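Local coordinates for arginine decarboxylase, A207R protein (Paramecium bursaria Chlorella virus 1, PDB 2NVA), which decarboxylates arginine to agmatine with the help of a pyridoxal 5'-phosphate cofactor, as a member of the eukaryotic ornithine decarboxylase-like family, at residues V64-S70 with R86-H91. Residues are numbered along the deposited sequence; the frame is centred on the assembly and turned at random.
Sequences VNFDCAS and RIIFAH. With PL2 ((4-{[(4-{[amino(imino)methyl]amino}butyl)amino]methyl}-5-hydroxy-6-methylpyridin-3-yl)methyl dihydrogen phosphate), chain I.
Arg86 grips the start of strand 65-68 through two neighbouring nitrogens: NH1 of Arg86 donates to Val64 O (2.9 Å), approaching from above the carbonyl plane, and NE of Arg86 donates to OD1 of Asn65 (3.1 Å). A bend at chi3 (71°) turns the guanidinium back toward that strand, its plane 59° from the Asn65 amide; NH1 also bonds Cys60 O, which helps fix the group. From there the two strands run parallel, joined by backbone hydrogen bonds from Phe66 N to Arg86 O, Ile88 N to Phe66 O (2.9 Å), Cys68 N to Ile88 O and, more weakly, Ala90 N to Cys68 O.

Asp67 and Ala90 meet beside the pyridine ring of PL2, the pyridoxal phosphate-agmatine adduct. With CG anti to the backbone N (chi1 155°), the carboxylate of Asp67 brings OD1 to 3.1 Å from the pyridine N1 of PL2, while Lys48 forms a salt bridge with the same oxygen. OD2 of Asp67 lies 3.1 Å from CB of Ala90 and accepts a hydrogen bond from a water that also donates to Ala90 O, a carbonyl 3.3 Å from the PL2 methyl carbon C2A.

On the sheet face away from Asp67 and Ile88, SG of Cys68 rests on CG2 of Ile87 (3.6 Å), and Val77 of helix 71-80 packs against both residues. The Phe89 ring meets Ala69 O at its edge, and His91 NE2 reaches Cys322 O of the second subunit. Strand 65-68, helix 71-80 and strand 87-89 form a beta-alpha-beta unit of the TIM-type barrel, with the cofactor pyridine at the C-terminal ends of its parallel strands.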
loop_
_atom_site.group_PDB
_atom_site.type_symbol
_atom_site.label_atom_id
_atom_site.label_comp_id
_atom_site.label_asym_id
_atom_site.label_seq_id
_atom_site.Cartn_x
_atom_site.Cartn_y
_atom_site.Cartn_z
ATOM N N VAL A 64 17.426 -8.162 -22.889
ATOM C CA VAL A 64 17.229 -6.958 -22.076
ATOM C C VAL A 64 17.958 -7.169 -20.751
ATOM O O VAL A 64 17.985 -8.295 -20.246
ATOM C CB VAL A 64 15.719 -6.703 -21.820
ATOM C CG1 VAL A 64 15.492 -5.481 -20.913
ATOM C CG2 VAL A 64 14.959 -6.519 -23.155
ATOM N N ASN A 65 18.561 -6.103 -20.215
ATOM C CA ASN A 65 19.274 -6.186 -18.943
ATOM C C ASN A 65 18.386 -5.707 -17.796
ATOM O O ASN A 65 17.201 -5.500 -18.007
ATOM C CB ASN A 65 20.596 -5.425 -19.025
ATOM C CG ASN A 65 21.591 -6.095 -19.946
ATOM O OD1 ASN A 65 21.421 -7.254 -20.333
ATOM N ND2 ASN A 65 22.652 -5.372 -20.293
ATOM N N PHE A 66 18.947 -5.569 -16.596
ATOM C CA PHE A 66 18.107 -5.352 -15.413
ATOM C C PHE A 66 18.612 -4.278 -14.479
ATOM O O PHE A 66 19.824 -4.098 -14.302
ATOM C CB PHE A 66 17.883 -6.676 -14.666
ATOM C CG PHE A 66 17.194 -7.706 -15.508
ATOM C CD1 PHE A 66 15.809 -7.760 -15.559
ATOM C CD2 PHE A 66 17.930 -8.567 -16.317
ATOM C CE1 PHE A 66 15.168 -8.679 -16.369
ATOM C CE2 PHE A 66 17.290 -9.504 -17.143
ATOM C CZ PHE A 66 15.919 -9.562 -17.157
ATOM N N ASP A 67 17.647 -3.543 -13.938
ATOM C CA ASP A 67 17.857 -2.582 -12.861
ATOM C C ASP A 67 17.202 -3.173 -11.622
ATOM O O ASP A 67 15.974 -3.297 -11.560
ATOM C CB ASP A 67 17.238 -1.221 -13.241
ATOM C CG ASP A 67 16.855 -0.376 -12.045
ATOM O OD1 ASP A 67 15.974 0.499 -12.199
ATOM O OD2 ASP A 67 17.398 -0.584 -10.925
ATOM N N CYS A 68 18.023 -3.562 -10.648
ATOM C CA CYS A 68 17.510 -4.127 -9.405
ATOM C C CYS A 68 17.689 -3.149 -8.261
ATOM O O CYS A 68 18.717 -2.489 -8.170
ATOM C CB CYS A 68 18.225 -5.432 -9.069
ATOM S SG CYS A 68 17.886 -6.785 -10.232
ATOM N N ALA A 69 16.701 -3.083 -7.373
ATOM C CA ALA A 69 16.671 -2.089 -6.297
ATOM C C ALA A 69 17.106 -2.644 -4.948
ATOM O O ALA A 69 17.341 -1.877 -4.013
ATOM C CB ALA A 69 15.258 -1.494 -6.178
ATOM N N SER A 70 17.195 -3.970 -4.851
ATOM C CA SER A 70 17.450 -4.638 -3.578
ATOM C C SER A 70 18.046 -6.022 -3.820
ATOM O O SER A 70 18.049 -6.508 -4.963
ATOM C CB SER A 70 16.136 -4.770 -2.795
ATOM O OG SER A 70 15.182 -5.526 -3.531
ATOM N N ARG A 86 24.697 -8.635 -15.969
ATOM C CA ARG A 86 23.642 -7.876 -16.674
ATOM C C ARG A 86 22.800 -6.959 -15.762
ATOM O O ARG A 86 21.864 -6.322 -16.231
ATOM C CB ARG A 86 22.731 -8.826 -17.464
ATOM C CG ARG A 86 23.400 -9.422 -18.684
ATOM C CD ARG A 86 22.632 -10.641 -19.178
ATOM N NE ARG A 86 21.346 -10.277 -19.787
ATOM C CZ ARG A 86 20.510 -11.154 -20.343
ATOM N NH1 ARG A 86 19.367 -10.747 -20.878
ATOM N NH2 ARG A 86 20.811 -12.444 -20.349
ATOM N N ILE A 87 23.142 -6.904 -14.471
ATOM C CA ILE A 87 22.378 -6.147 -13.463
ATOM C C ILE A 87 23.114 -4.864 -13.072
ATOM O O ILE A 87 24.330 -4.899 -12.838
ATOM C CB ILE A 87 22.129 -7.021 -12.192
ATOM C CG1 ILE A 87 21.366 -8.298 -12.581
ATOM C CG2 ILE A 87 21.366 -6.232 -11.089
ATOM C CD1 ILE A 87 21.294 -9.339 -11.473
ATOM N N ILE A 88 22.386 -3.742 -13.032
ATOM C CA ILE A 88 22.861 -2.520 -12.375
ATOM C C ILE A 88 22.081 -2.446 -11.067
ATOM O O ILE A 88 20.843 -2.518 -11.077
ATOM C CB ILE A 88 22.595 -1.227 -13.195
ATOM C CG1 ILE A 88 23.535 -1.049 -14.409
ATOM C CG2 ILE A 88 22.797 0.027 -12.330
ATOM C CD1 ILE A 88 24.217 -2.283 -14.867
ATOM N N PHE A 89 22.804 -2.330 -9.947
ATOM C CA PHE A 89 22.172 -2.120 -8.653
ATOM C C PHE A 89 21.854 -0.628 -8.579
ATOM O O PHE A 89 22.619 0.156 -7.989
ATOM C CB PHE A 89 23.138 -2.545 -7.542
ATOM C CG PHE A 89 22.477 -2.883 -6.220
ATOM C CD1 PHE A 89 21.204 -2.401 -5.886
ATOM C CD2 PHE A 89 23.180 -3.636 -5.278
ATOM C CE1 PHE A 89 20.639 -2.694 -4.638
ATOM C CE2 PHE A 89 22.632 -3.941 -4.042
ATOM C CZ PHE A 89 21.362 -3.476 -3.707
ATOM N N ALA A 90 20.738 -0.233 -9.198
ATOM C CA ALA A 90 20.471 1.194 -9.443
ATOM C C ALA A 90 19.670 1.844 -8.307
ATOM O O ALA A 90 18.617 2.445 -8.537
ATOM C CB ALA A 90 19.765 1.386 -10.796
ATOM N N HIS A 91 20.175 1.726 -7.084
ATOM C CA HIS A 91 19.544 2.355 -5.928
ATOM C C HIS A 91 20.698 3.016 -5.182
ATOM O O HIS A 91 21.665 2.347 -4.815
ATOM C CB HIS A 91 18.685 1.360 -5.167
ATOM C CG HIS A 91 17.877 1.972 -4.065
ATOM N ND1 HIS A 91 18.318 3.049 -3.329
ATOM C CD2 HIS A 91 16.654 1.656 -3.575
ATOM C CE1 HIS A 91 17.402 3.373 -2.432
ATOM N NE2 HIS A 91 16.383 2.542 -2.561
HETATM N N1 PL2 I . 15.105 3.480 -12.334
HETATM C C2 PL2 I . 15.053 3.920 -11.066
HETATM C C2A PL2 I . 16.351 4.081 -10.250
HETATM C C3 PL2 I . 13.802 4.226 -10.514
HETATM O O3 PL2 I . 13.778 4.686 -9.235
HETATM C C4 PL2 I . 12.612 4.089 -11.256
HETATM C C4A PL2 I . 11.202 4.406 -10.674
HETATM C C5 PL2 I . 12.752 3.626 -12.579
HETATM C C6 PL2 I . 14.005 3.329 -13.082
HETATM P P PL2 I . 9.611 4.191 -14.840
HETATM N N PL2 I . 11.244 5.424 -9.600
HETATM C CA PL2 I . 10.245 5.146 -8.559
HETATM C CG PL2 I . 7.781 4.881 -8.043
HETATM O OP2 PL2 I . 8.632 5.463 -14.839
HETATM O OP3 PL2 I . 8.687 2.907 -14.459
HETATM O OP1 PL2 I . 10.303 4.025 -16.152
HETATM O OP4 PL2 I . 10.604 4.478 -13.606
HETATM C C5M PL2 I . 11.514 3.443 -13.482
HETATM C CB PL2 I . 8.822 5.066 -9.149
HETATM C CD PL2 I . 6.349 4.837 -8.626
HETATM N NE PL2 I . 5.445 4.557 -7.488
HETATM C CZ PL2 I . 4.166 4.160 -7.573
HETATM N NH2 PL2 I . 3.473 3.928 -6.432
HETATM N NH1 PL2 I . 3.578 4.002 -8.762
HETATM O O HOH W 1 16.689 0.562 -8.569
#